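PDB 3ALU: lectin CEL-IV, C-type from Cucumaria echinata, which binds galactose-containing sugars such as raffinose through a calcium-dependent C-type lectin domain, four copies of which form a tetramer. Local coordinates for residues G77-Q82 with G127-G132; N13-R18 with I146-C151; M87-T92 with P118-A123; N28-C33 with T48-S53. One frame throughout, in Å; residues are numbered along the deposited sequence.

How the contacts relate
Contact 2 (13-18 with 146-151) brings together residues near the two ends of the chain, and the other three are nested inside the loop it closes. Contact 4 closes first along the sequence; contact 3 then lies within the span of contact 1. Strand 143-148 is the common thread, pairing with strand 15-21 of contact 2, strand 45-51 of contact 4 and strand 82-89 of contact 3. Contacts 2 and 4, their centres about 10 Å apart, are joined by the Cys33-Cys147 disulfide. Contact 1, about 23 Å from contact 2 between centres, supplies part of the sugar pocket. The chain thus separates a braced core from a recognition surface.

Contact 1 (G77-Q82 with G127-G132); sequences GGWAPQ and GDYSRG. With GLA (alpha-D-galactopyranose), chain E; GLC (alpha-D-glucopyranose), chain B; FRU (beta-D-fructofuranose), chain C; EDO (1,2-ethanediol), chain J.
Gly78 O is gripped twice by the loop 127-132: the N-H of Tyr129 reaches it with N and O 3.0 Å apart, and the CA-H of Gly127 adds a softer contact. Here, in the C-type lectin fold, two loops meet beside the calcium-dependent sugar site, and a second backbone bond joins them where Gly127 N donates to Trp79 O at 2.9 Å.

The joined loops carry an aromatic platform. With its CG anti to the backbone N (chi1 -176°), Tyr129 runs alongside Trp79, the two side chains pointing the same way. The tyrosine edge meets the indole face in a T-shaped stack, the planes at 63° and Tyr129 CE2 only 3.3 Å from Trp79 CZ2. On the opposite face of the indole lies the galactose unit of raffinose, its C5 3.4 Å from Trp79 CE2, the CH-pi packing by which lectins commonly recognise galactose. The indole is therefore sandwiched between protein and ligand, while Ser130 CB packs near CE3 and its hydroxyl bonds to Ala125 O.

Polar groups complete the grip. Gln82 NE2 donates to galactose O6 at 2.7 Å, and Asn115, a calcium ligand, also bonds to this sugar. At the indole edge and in its plane, Trp79 NE1 points almost straight at glucose O5, 2.9 Å away. Farther along the trisaccharide, fructose O1 donates to Tyr129 OH at 3.2 Å.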
loop_
_atom_site.group_PDB
_atom_site.type_symbol
_atom_site.label_atom_id
_atom_site.label_comp_id
_atom_site.label_asym_id
_atom_site.label_seq_id
_atom_site.Cartn_x
_atom_site.Cartn_y
_atom_site.Cartn_z
ATOM N N GLY A 77 32.743 -2.404 20.066
ATOM C CA GLY A 77 33.900 -2.206 19.190
ATOM C C GLY A 77 34.229 -3.455 18.415
ATOM O O GLY A 77 35.104 -3.419 17.548
ATOM N N GLY A 78 33.582 -4.569 18.768
ATOM C CA GLY A 78 33.819 -5.873 18.106
ATOM C C GLY A 78 32.815 -6.141 16.986
ATOM O O GLY A 78 32.378 -5.212 16.316
ATOM N N TRP A 79 32.492 -7.408 16.773
ATOM C CA TRP A 79 31.444 -7.820 15.845
ATOM C C TRP A 79 30.051 -7.582 16.403
ATOM O O TRP A 79 29.101 -7.347 15.625
ATOM C CB TRP A 79 31.574 -9.319 15.562
ATOM C CG TRP A 79 32.928 -9.727 15.011
ATOM C CD1 TRP A 79 34.057 -10.031 15.742
ATOM C CD2 TRP A 79 33.288 -9.909 13.623
ATOM N NE1 TRP A 79 35.088 -10.371 14.893
ATOM C CE2 TRP A 79 34.648 -10.309 13.595
ATOM C CE3 TRP A 79 32.600 -9.755 12.409
ATOM C CZ2 TRP A 79 35.321 -10.583 12.403
ATOM C CZ3 TRP A 79 33.259 -10.026 11.218
ATOM C CH2 TRP A 79 34.628 -10.423 11.226
ATOM N N ALA A 80 29.915 -7.697 17.723
ATOM C CA ALA A 80 28.614 -7.681 18.408
ATOM C C ALA A 80 27.961 -6.320 18.313
ATOM O O ALA A 80 28.643 -5.297 18.446
ATOM C CB ALA A 80 28.773 -8.078 19.904
ATOM N N PRO A 81 26.629 -6.290 18.128
ATOM C CA PRO A 81 25.731 -7.453 18.071
ATOM C C PRO A 81 25.639 -8.164 16.701
ATOM O O PRO A 81 25.541 -7.512 15.668
ATOM C CB PRO A 81 24.368 -6.840 18.443
ATOM C CG PRO A 81 24.454 -5.429 17.927
ATOM C CD PRO A 81 25.896 -5.016 18.028
ATOM N N GLN A 82 25.581 -9.495 16.731
ATOM C CA GLN A 82 25.437 -10.269 15.518
ATOM C C GLN A 82 23.981 -10.709 15.432
ATOM O O GLN A 82 23.426 -11.172 16.410
ATOM C CB GLN A 82 26.351 -11.477 15.586
ATOM C CG GLN A 82 27.768 -11.022 15.687
ATOM C CD GLN A 82 28.743 -12.191 15.725
ATOM O OE1 GLN A 82 29.220 -12.590 16.791
ATOM N NE2 GLN A 82 29.037 -12.751 14.558
ATOM N N GLY A 127 28.447 -4.587 15.178
ATOM C CA GLY A 127 29.513 -3.937 15.936
ATOM C C GLY A 127 30.439 -3.136 15.054
ATOM O O GLY A 127 30.486 -3.325 13.830
ATOM N N ASP A 128 31.224 -2.258 15.667
ATOM C CA ASP A 128 32.061 -1.333 14.906
ATOM C C ASP A 128 33.190 -1.992 14.126
ATOM O O ASP A 128 33.688 -1.391 13.196
ATOM C CB ASP A 128 32.630 -0.228 15.790
ATOM C CG ASP A 128 31.584 0.741 16.259
ATOM O OD1 ASP A 128 31.867 1.453 17.229
ATOM O OD2 ASP A 128 30.494 0.819 15.667
ATOM N N TYR A 129 33.553 -3.220 14.477
ATOM C CA TYR A 129 34.623 -3.917 13.740
ATOM C C TYR A 129 34.180 -4.180 12.298
ATOM O O TYR A 129 34.972 -4.132 11.368
ATOM C CB TYR A 129 34.984 -5.236 14.442
ATOM C CG TYR A 129 36.137 -5.939 13.769
ATOM C CD1 TYR A 129 37.407 -5.368 13.794
ATOM C CD2 TYR A 129 35.948 -7.142 13.104
ATOM C CE1 TYR A 129 38.478 -5.968 13.150
ATOM C CE2 TYR A 129 37.032 -7.773 12.451
ATOM C CZ TYR A 129 38.282 -7.171 12.513
ATOM O OH TYR A 129 39.362 -7.744 11.898
ATOM N N SER A 130 32.894 -4.476 12.130
ATOM C CA SER A 130 32.358 -5.012 10.865
ATOM C C SER A 130 31.352 -4.090 10.187
ATOM O O SER A 130 31.099 -4.213 8.974
ATOM C CB SER A 130 31.720 -6.383 11.185
ATOM O OG SER A 130 31.158 -6.351 12.532
ATOM N N ARG A 131 30.808 -3.135 10.951
ATOM C CA ARG A 131 29.897 -2.100 10.406
ATOM C C ARG A 131 28.696 -2.686 9.669
ATOM O O ARG A 131 28.203 -2.107 8.704
ATOM C CB ARG A 131 30.672 -1.131 9.489
ATOM C CG ARG A 131 31.795 -0.378 10.192
ATOM C CD ARG A 131 31.242 0.756 11.045
ATOM N NE ARG A 131 32.286 1.359 11.891
ATOM C CZ ARG A 131 32.039 2.304 12.796
ATOM N NH1 ARG A 131 30.802 2.792 12.919
ATOM N NH2 ARG A 131 33.025 2.778 13.540
ATOM N N GLY A 132 28.213 -3.824 10.170
ATOM C CA GLY A 132 27.010 -4.485 9.613
ATOM C C GLY A 132 27.323 -5.560 8.574
ATOM O O GLY A 132 26.472 -6.389 8.232
HETATM C C1 GLA E . 35.362 -14.755 15.421
HETATM C C2 GLA E . 35.693 -15.343 14.042
HETATM C C3 GLA E . 35.336 -14.411 12.895
HETATM C C4 GLA E . 33.877 -13.949 12.996
HETATM C C5 GLA E . 33.614 -13.414 14.418
HETATM C C6 GLA E . 32.149 -13.006 14.641
HETATM O O2 GLA E . 37.109 -15.614 13.946
HETATM O O3 GLA E . 35.581 -15.082 11.650
HETATM O O4 GLA E . 33.054 -15.093 12.742
HETATM O O5 GLA E . 33.946 -14.401 15.411
HETATM O O6 GLA E . 31.349 -14.189 14.562
HETATM C C1 GLC B . 38.420 -10.032 16.428
HETATM C C2 GLC B . 38.073 -9.280 17.705
HETATM C C3 GLC B . 38.038 -10.240 18.890
HETATM C C4 GLC B . 37.083 -11.399 18.635
HETATM C C5 GLC B . 37.360 -12.102 17.303
HETATM C C6 GLC B . 36.264 -13.163 17.047
HETATM O O2 GLC B . 39.071 -8.276 17.922
HETATM O O3 GLC B . 37.612 -9.517 20.059
HETATM O O4 GLC B . 37.257 -12.348 19.689
HETATM O O5 GLC B . 37.524 -11.147 16.225
HETATM O O6 GLC B . 36.246 -13.653 15.691
HETATM C C1 FRU C . 40.950 -8.558 15.317
HETATM C C2 FRU C . 40.531 -10.035 15.245
HETATM C C3 FRU C . 41.742 -10.953 15.048
HETATM C C4 FRU C . 41.135 -12.173 14.373
HETATM C C5 FRU C . 39.947 -11.624 13.580
HETATM C C6 FRU C . 38.724 -12.517 13.766
HETATM O O1 FRU C . 41.588 -8.167 14.091
HETATM O O2 FRU C . 39.819 -10.413 16.440
HETATM O O3 FRU C . 42.411 -11.284 16.275
HETATM O O4 FRU C . 42.068 -12.859 13.523
HETATM O O5 FRU C . 39.683 -10.302 14.098
HETATM O O6 FRU C . 38.618 -13.410 12.658
HETATM C C1 EDO J . 26.689 -11.505 19.074
HETATM O O1 EDO J . 25.727 -10.644 19.658
HETATM C C2 EDO J . 28.073 -10.983 19.356
HETATM O O2 EDO J . 28.921 -12.076 19.679
#

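Contact 2 (N13-R18 with I146-C151); sequences NGKCFR and ICQLPC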
loop_
_atom_site.group_PDB
_atom_site.type_symbol
_atom_site.label_atom_id
_atom_site.label_comp_id
_atom_site.label_asym_id
_atom_site.label_seq_id
_atom_site.Cartn_x
_atom_site.Cartn_y
_atom_site.Cartn_z
ATOM N N ASN A 13 12.000 -1.670 -0.337
ATOM C CA ASN A 13 12.046 -2.225 -1.691
ATOM C C ASN A 13 11.106 -3.412 -1.917
ATOM O O ASN A 13 11.493 -4.409 -2.520
ATOM C CB ASN A 13 13.469 -2.647 -2.007
ATOM C CG ASN A 13 13.896 -2.192 -3.371
ATOM O OD1 ASN A 13 13.539 -2.807 -4.374
ATOM N ND2 ASN A 13 14.650 -1.088 -3.424
ATOM N N GLY A 14 9.891 -3.311 -1.388
ATOM C CA GLY A 14 8.882 -4.338 -1.629
ATOM C C GLY A 14 8.822 -5.492 -0.657
ATOM O O GLY A 14 7.939 -6.338 -0.758
ATOM N N LYS A 15 9.744 -5.513 0.296
ATOM C CA LYS A 15 9.793 -6.595 1.300
ATOM C C LYS A 15 9.554 -6.053 2.701
ATOM O O LYS A 15 9.841 -4.905 2.978
ATOM C CB LYS A 15 11.154 -7.283 1.264
ATOM C CG LYS A 15 11.339 -8.073 -0.012
ATOM C CD LYS A 15 12.755 -8.621 -0.132
ATOM C CE LYS A 15 12.947 -9.800 0.788
ATOM N NZ LYS A 15 14.238 -10.517 0.436
ATOM N N CYS A 16 9.058 -6.919 3.597
ATOM C CA CYS A 16 8.742 -6.506 4.947
ATOM C C CYS A 16 9.638 -7.264 5.927
ATOM O O CYS A 16 9.792 -8.506 5.810
ATOM C CB CYS A 16 7.287 -6.837 5.299
ATOM S SG CYS A 16 6.120 -5.917 4.262
ATOM N N PHE A 17 10.234 -6.511 6.830
ATOM C CA PHE A 17 11.225 -7.061 7.754
ATOM C C PHE A 17 10.874 -6.768 9.190
ATOM O O PHE A 17 10.220 -5.773 9.504
ATOM C CB PHE A 17 12.584 -6.427 7.485
ATOM C CG PHE A 17 13.126 -6.675 6.088
ATOM C CD1 PHE A 17 12.987 -5.706 5.095
ATOM C CD2 PHE A 17 13.789 -7.857 5.784
ATOM C CE1 PHE A 17 13.512 -5.907 3.812
ATOM C CE2 PHE A 17 14.313 -8.079 4.519
ATOM C CZ PHE A 17 14.189 -7.131 3.526
ATOM N N ARG A 18 11.386 -7.619 10.082
ATOM C CA ARG A 18 11.258 -7.375 11.508
ATOM C C ARG A 18 12.425 -8.041 12.247
ATOM O O ARG A 18 12.784 -9.209 11.994
ATOM C CB ARG A 18 9.913 -7.876 12.027
ATOM C CG ARG A 18 9.691 -7.548 13.529
ATOM C CD ARG A 18 8.233 -7.758 13.927
ATOM N NE ARG A 18 8.188 -7.724 15.367
ATOM C CZ ARG A 18 7.174 -8.238 16.061
ATOM N NH1 ARG A 18 6.136 -8.763 15.420
ATOM N NH2 ARG A 18 7.210 -8.225 17.370
ATOM N N ILE A 146 16.683 -11.362 12.024
ATOM C CA ILE A 146 15.712 -10.629 11.216
ATOM C C ILE A 146 14.938 -11.571 10.327
ATOM O O ILE A 146 15.501 -12.357 9.556
ATOM C CB ILE A 146 16.378 -9.547 10.321
ATOM C CG1 ILE A 146 17.116 -8.514 11.164
ATOM C CG2 ILE A 146 15.384 -8.866 9.424
ATOM C CD1 ILE A 146 18.247 -7.840 10.382
ATOM N N CYS A 147 13.612 -11.505 10.452
ATOM C CA CYS A 147 12.697 -12.210 9.533
ATOM C C CYS A 147 12.243 -11.309 8.378
ATOM O O CYS A 147 12.130 -10.047 8.534
ATOM C CB CYS A 147 11.433 -12.700 10.279
ATOM S SG CYS A 147 11.743 -13.862 11.627
ATOM N N GLN A 148 11.910 -11.950 7.258
ATOM C CA GLN A 148 11.200 -11.292 6.158
ATOM C C GLN A 148 9.880 -12.043 5.960
ATOM O O GLN A 148 9.833 -13.264 6.058
ATOM C CB GLN A 148 12.034 -11.292 4.848
ATOM C CG GLN A 148 12.198 -12.661 4.280
ATOM C CD GLN A 148 13.077 -12.667 3.056
ATOM O OE1 GLN A 148 14.016 -11.887 2.973
ATOM N NE2 GLN A 148 12.792 -13.578 2.120
ATOM N N LEU A 149 8.800 -11.311 5.700
ATOM C CA LEU A 149 7.557 -11.973 5.313
ATOM C C LEU A 149 7.726 -12.509 3.903
ATOM O O LEU A 149 8.610 -12.065 3.184
ATOM C CB LEU A 149 6.391 -10.966 5.402
ATOM C CG LEU A 149 6.078 -10.563 6.853
ATOM C CD1 LEU A 149 4.993 -9.488 6.870
ATOM C CD2 LEU A 149 5.590 -11.760 7.687
ATOM N N PRO A 150 6.872 -13.469 3.477
ATOM C CA PRO A 150 6.959 -14.005 2.151
ATOM C C PRO A 150 6.990 -12.877 1.119
ATOM O O PRO A 150 6.156 -11.960 1.178
ATOM C CB PRO A 150 5.667 -14.862 2.020
ATOM C CG PRO A 150 5.299 -15.200 3.390
ATOM C CD PRO A 150 5.807 -14.105 4.277
ATOM N N CYS A 151 7.980 -12.918 0.235
ATOM C CA CYS A 151 8.187 -11.901 -0.791
ATOM C C CYS A 151 7.462 -12.378 -2.051
ATOM O O CYS A 151 7.771 -13.446 -2.587
ATOM C CB CYS A 151 9.690 -11.747 -1.076
ATOM S SG CYS A 151 10.149 -10.392 -2.212
HETATM O O HOH W 1 8.525 -9.418 2.476
#
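Phe17 lies side by side with Gln148, its CE2 4.0 Å from Gln148 CB, and the ring and amide planes are turned 68° apart. The pair belongs to the antiparallel pairing of strands 15-21 and 143-148, which joins the N- and C-terminal parts of the C-type lectin fold. Phe17 and Gln148 form a non-hydrogen-bonded pair, whereas Arg18 and Cys147 next to them exchange both backbone bonds; Leu149 N then donates to Cys16 O at 3.0 Å.

Gln148 shows how one amide can tie several elements together. With CG between the backbone N and the carbonyl carbon (chi1 68°) and the chain extended beyond, the amide reaches Lys15: OE1 accepts from its NZ at 2.9 Å, the ammonium coming from above the amide plane, and also from Ser53 N, while NE2 donates to Asp100.

Past the strand pairing, a water bridges the two segments: it accepts from Cys16 N at 2.8 Å and donates to Leu149 O. Cys16 CB touches Leu149 CD1, and its sulfur is bonded to Cys5. Cys151 makes a disulfide to Cys41 of a second subunit, so this seam also serves the assembly. Within the chain, Cys151 SG rests against the aliphatic part of Lys15, 3.4 Å from CG.

Contact 3 (M87-T92 with P118-A123); sequences MKVGST and PNSRGA
Arg121 leans over the neighbouring strand from its base to its tip. CB passes Met87 O, and a bend at chi2 (-61°) turns the chain so that CD comes within 4.0 Å of Lys88 CG. That same methylene then lies over one face of the guanidinium, towards its rim. At the tip, NH1 sits 3.7 Å from Lys88 CB, with Val89 O near the plane at the edge, and curls back to donate to Ser120 O at 3.0 Å. Phe26 adds a cation-pi contact to the same guanidinium.

Beneath this side chain, strands 82-89 and 120-125 run antiparallel. Gly122 N donates to Met87 O, and Val89 N to Ser120 O at 2.9 Å; the return bond from Ser120 N to Val89 O is weak, and past it Asn119 N donates to Gly90 O. A water donates to Asn119 OD1 at 2.8 Å and lies 3.3 Å from Ser91 OG.

Between the two strands the chain makes the long-loop excursion of C-type lectins that supplies calcium ligands. Ser120, with OG packed 3.3 Å from Val89 CB, directs that hydroxyl to Asp136, itself a calcium ligand, and is thus a second-shell residue of the metal site. The chemistry illustrates sharing of one carbonyl: Val89 N and Arg121 NH1 reach Ser120 O from opposite faces, so a single oxygen both joins the strands and restrains the arginine, whose positive charge would be expected to polarise it.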
loop_
_atom_site.group_PDB
_atom_site.type_symbol
_atom_site.label_atom_id
_atom_site.label_comp_id
_atom_site.label_asym_id
_atom_site.label_seq_id
_atom_site.Cartn_x
_atom_site.Cartn_y
_atom_site.Cartn_z
ATOM N N MET A 87 21.527 -16.799 5.538
ATOM C CA MET A 87 22.691 -17.300 4.756
ATOM C C MET A 87 23.246 -18.624 5.275
ATOM O O MET A 87 23.621 -18.726 6.441
ATOM C CB MET A 87 23.790 -16.221 4.820
ATOM C CG MET A 87 25.146 -16.603 4.182
ATOM S SD MET A 87 25.086 -17.266 2.504
ATOM C CE MET A 87 24.707 -15.781 1.559
ATOM N N LYS A 88 23.354 -19.632 4.386
ATOM C CA LYS A 88 23.972 -20.907 4.756
ATOM C C LYS A 88 25.190 -21.101 3.862
ATOM O O LYS A 88 25.078 -20.976 2.648
ATOM C CB LYS A 88 22.984 -22.063 4.529
ATOM C CG LYS A 88 21.742 -21.965 5.398
ATOM C CD LYS A 88 20.846 -23.178 5.174
ATOM C CE LYS A 88 20.153 -23.094 3.832
ATOM N NZ LYS A 88 19.004 -24.052 3.671
ATOM N N VAL A 89 26.324 -21.359 4.488
ATOM C CA VAL A 89 27.548 -21.716 3.764
ATOM C C VAL A 89 27.686 -23.226 3.911
ATOM O O VAL A 89 27.793 -23.727 5.071
ATOM C CB VAL A 89 28.765 -20.961 4.362
ATOM C CG1 VAL A 89 30.053 -21.341 3.567
ATOM C CG2 VAL A 89 28.497 -19.456 4.389
ATOM N N GLY A 90 27.695 -23.936 2.766
ATOM C CA GLY A 90 27.644 -25.412 2.738
ATOM C C GLY A 90 29.043 -26.033 2.785
ATOM O O GLY A 90 29.907 -25.592 3.534
ATOM N N SER A 91 29.265 -27.072 1.980
ATOM C CA SER A 91 30.467 -27.897 2.156
ATOM C C SER A 91 31.728 -27.168 1.711
ATOM O O SER A 91 32.836 -27.420 2.220
ATOM C CB SER A 91 30.312 -29.208 1.405
ATOM O OG SER A 91 29.289 -29.982 1.988
ATOM N N THR A 92 31.558 -26.216 0.786
ATOM C CA THR A 92 32.646 -25.293 0.416
ATOM C C THR A 92 32.090 -23.876 0.391
ATOM O O THR A 92 30.851 -23.676 0.468
ATOM C CB THR A 92 33.226 -25.574 -1.019
ATOM O OG1 THR A 92 32.289 -25.130 -2.011
ATOM C CG2 THR A 92 33.466 -27.061 -1.228
ATOM N N PRO A 118 33.099 -25.999 6.819
ATOM C CA PRO A 118 31.830 -26.158 6.117
ATOM C C PRO A 118 30.642 -25.912 7.029
ATOM O O PRO A 118 30.774 -25.976 8.227
ATOM C CB PRO A 118 31.810 -27.649 5.743
ATOM C CG PRO A 118 32.690 -28.311 6.831
ATOM C CD PRO A 118 33.797 -27.297 6.982
ATOM N N ASN A 119 29.496 -25.652 6.430
ATOM C CA ASN A 119 28.238 -25.630 7.217
ATOM C C ASN A 119 28.182 -24.602 8.310
ATOM O O ASN A 119 27.786 -24.882 9.456
ATOM C CB ASN A 119 27.868 -27.051 7.671
ATOM C CG ASN A 119 27.855 -28.029 6.494
ATOM O OD1 ASN A 119 27.190 -27.780 5.469
ATOM N ND2 ASN A 119 28.619 -29.127 6.605
ATOM N N SER A 120 28.529 -23.376 7.941
ATOM C CA SER A 120 28.414 -22.214 8.853
ATOM C C SER A 120 27.214 -21.369 8.418
ATOM O O SER A 120 26.617 -21.642 7.380
ATOM C CB SER A 120 29.674 -21.371 8.820
ATOM O OG SER A 120 30.022 -21.041 7.456
ATOM N N ARG A 121 26.940 -20.300 9.162
ATOM C CA ARG A 121 25.718 -19.505 8.952
ATOM C C ARG A 121 26.084 -18.029 8.984
ATOM O O ARG A 121 26.956 -17.605 9.753
ATOM C CB ARG A 121 24.705 -19.799 10.088
ATOM C CG ARG A 121 24.307 -21.302 10.163
ATOM C CD ARG A 121 23.660 -21.735 8.883
ATOM N NE ARG A 121 23.216 -23.147 8.934
ATOM C CZ ARG A 121 23.693 -24.128 8.164
ATOM N NH1 ARG A 121 24.674 -23.904 7.274
ATOM N NH2 ARG A 121 23.175 -25.356 8.293
ATOM N N GLY A 122 25.422 -17.239 8.157
ATOM C CA GLY A 122 25.727 -15.797 8.125
ATOM C C GLY A 122 24.946 -14.937 9.107
ATOM O O GLY A 122 23.790 -15.238 9.444
ATOM N N ALA A 123 25.574 -13.848 9.548
ATOM C CA ALA A 123 24.926 -12.908 10.443
ATOM C C ALA A 123 25.416 -11.527 10.097
ATOM O O ALA A 123 26.615 -11.312 9.776
ATOM C CB ALA A 123 25.276 -13.218 11.900
HETATM O O HOH W 2 26.353 -29.264 3.251
#

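Contact 4 (N28-C33 with T48-S53); sequences NAENAC and TGHLAS
Glu30 places its CG anti to the backbone N (chi1 173°) and then bends at chi2 (67°), which carries its carboxylate from helix 26-33 to the imidazole of His50 and the backbone N-H of Leu51. The helix here lies against the sheet of the C-type lectin fold, and the buried carboxylate is the polar centre of their contact.

Each oxygen takes its own partner from strand 45-51. OE1 uses its syn lone pair to accept from His50 ND1, 2.7 Å away and almost straight; the imidazole and carboxylate planes are only 18° apart, and OE1 lies in the ring plane. OE2 accepts the N-H of Leu51 at 2.9 Å, likewise on the syn side but tilted out of the carboxylate plane. Arg34 forms a salt bridge with OE1 and Thr99 OG1 bonds to OE2, so four donors hold the group. Such an environment would probably keep the glutamate ionised despite its burial, and its negative charge would tend to stabilise a protonated His50.

Close packing fills the rest. Leu51 wedges its branches against the helix, CD1 3.8 Å from Glu30 N and CD2 in apolar contact with Ala29 CB at 4.0 Å, with Tyr145 of strand 143-148 packing on the same leucine and alanine. Cys33, whose disulfide to Cys147 ties the helix covalently to that strand, sets its CB 3.4 Å from His50 C. At the helix end, Cys33 O lies 3.3 Å from Gly49 CA, while Cys33 SG makes a second apolar contact, 3.8 Å from Leu51 CD2.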
loop_
_atom_site.group_PDB
_atom_site.type_symbol
_atom_site.label_atom_id
_atom_site.label_comp_id
_atom_site.label_asym_id
_atom_site.label_seq_id
_atom_site.Cartn_x
_atom_site.Cartn_y
_atom_site.Cartn_z
ATOM N N ASN A 28 16.428 -22.718 14.777
ATOM C CA ASN A 28 15.264 -22.224 15.513
ATOM C C ASN A 28 14.841 -20.805 15.098
ATOM O O ASN A 28 13.634 -20.500 15.112
ATOM C CB ASN A 28 15.493 -22.290 17.034
ATOM C CG ASN A 28 15.470 -23.730 17.561
ATOM O OD1 ASN A 28 16.049 -24.043 18.614
ATOM N ND2 ASN A 28 14.836 -24.621 16.799
ATOM N N ALA A 29 15.819 -19.966 14.703
ATOM C CA ALA A 29 15.503 -18.630 14.164
ATOM C C ALA A 29 14.788 -18.764 12.852
ATOM O O ALA A 29 13.726 -18.156 12.645
ATOM C CB ALA A 29 16.788 -17.716 14.042
ATOM N N GLU A 30 15.314 -19.585 11.942
ATOM C CA GLU A 30 14.608 -19.836 10.685
ATOM C C GLU A 30 13.165 -20.359 10.950
ATOM O O GLU A 30 12.198 -19.879 10.358
ATOM C CB GLU A 30 15.421 -20.791 9.806
ATOM C CG GLU A 30 14.698 -21.259 8.541
ATOM C CD GLU A 30 14.411 -20.182 7.485
ATOM O OE1 GLU A 30 13.605 -20.509 6.605
ATOM O OE2 GLU A 30 14.993 -19.053 7.496
ATOM N N ASN A 31 13.026 -21.314 11.857
ATOM C CA ASN A 31 11.693 -21.849 12.134
ATOM C C ASN A 31 10.765 -20.797 12.730
ATOM O O ASN A 31 9.565 -20.792 12.441
ATOM C CB ASN A 31 11.796 -23.048 13.086
ATOM C CG ASN A 31 10.496 -23.835 13.169
ATOM O OD1 ASN A 31 9.827 -23.847 14.207
ATOM N ND2 ASN A 31 10.104 -24.440 12.051
ATOM N N ALA A 32 11.320 -19.879 13.516
ATOM C CA ALA A 32 10.541 -18.771 14.098
ATOM C C ALA A 32 9.982 -17.918 12.947
ATOM O O ALA A 32 8.787 -17.556 12.928
ATOM C CB ALA A 32 11.406 -17.942 15.042
ATOM N N CYS A 33 10.831 -17.612 11.962
ATOM C CA CYS A 33 10.363 -16.827 10.821
ATOM C C CYS A 33 9.314 -17.567 9.986
ATOM O O CYS A 33 8.464 -16.925 9.363
ATOM C CB CYS A 33 11.567 -16.422 9.940
ATOM S SG CYS A 33 12.810 -15.386 10.741
ATOM N N THR A 48 5.925 -19.324 3.446
ATOM C CA THR A 48 6.251 -18.873 4.822
ATOM C C THR A 48 7.254 -17.753 4.790
ATOM O O THR A 48 7.940 -17.542 3.775
ATOM C CB THR A 48 6.860 -19.935 5.593
ATOM O OG1 THR A 48 7.975 -20.463 5.034
ATOM C CG2 THR A 48 5.904 -20.911 5.920
ATOM N N GLY A 49 7.348 -17.056 5.902
ATOM C CA GLY A 49 8.485 -16.155 6.130
ATOM C C GLY A 49 9.772 -16.968 6.275
ATOM O O GLY A 49 9.764 -18.217 6.335
ATOM N N HIS A 50 10.874 -16.237 6.312
ATOM C CA HIS A 50 12.233 -16.817 6.352
ATOM C C HIS A 50 13.121 -15.790 7.006
ATOM O O HIS A 50 12.787 -14.602 7.125
ATOM C CB HIS A 50 12.795 -17.076 4.928
ATOM C CG HIS A 50 12.054 -18.141 4.198
ATOM N ND1 HIS A 50 12.180 -19.475 4.508
ATOM C CD2 HIS A 50 11.082 -18.053 3.262
ATOM C CE1 HIS A 50 11.337 -20.178 3.764
ATOM N NE2 HIS A 50 10.659 -19.339 3.000
ATOM N N LEU A 51 14.273 -16.251 7.472
ATOM C CA LEU A 51 15.297 -15.286 7.832
ATOM C C LEU A 51 15.557 -14.440 6.582
ATOM O O LEU A 51 15.412 -14.916 5.450
ATOM C CB LEU A 51 16.561 -15.990 8.266
ATOM C CG LEU A 51 16.534 -16.591 9.662
ATOM C CD1 LEU A 51 17.686 -17.591 9.824
ATOM C CD2 LEU A 51 16.641 -15.494 10.686
ATOM N N ALA A 52 15.957 -13.173 6.791
ATOM C CA ALA A 52 16.068 -12.217 5.710
ATOM C C ALA A 52 17.140 -12.625 4.704
ATOM O O ALA A 52 18.198 -13.062 5.111
ATOM C CB ALA A 52 16.413 -10.847 6.277
ATOM N N SER A 53 16.854 -12.431 3.428
ATOM C CA SER A 53 17.918 -12.514 2.391
ATOM C C SER A 53 18.251 -11.094 1.938
ATOM O O SER A 53 17.461 -10.209 2.205
ATOM C CB SER A 53 17.473 -13.354 1.234
ATOM O OG SER A 53 16.337 -12.844 0.516
#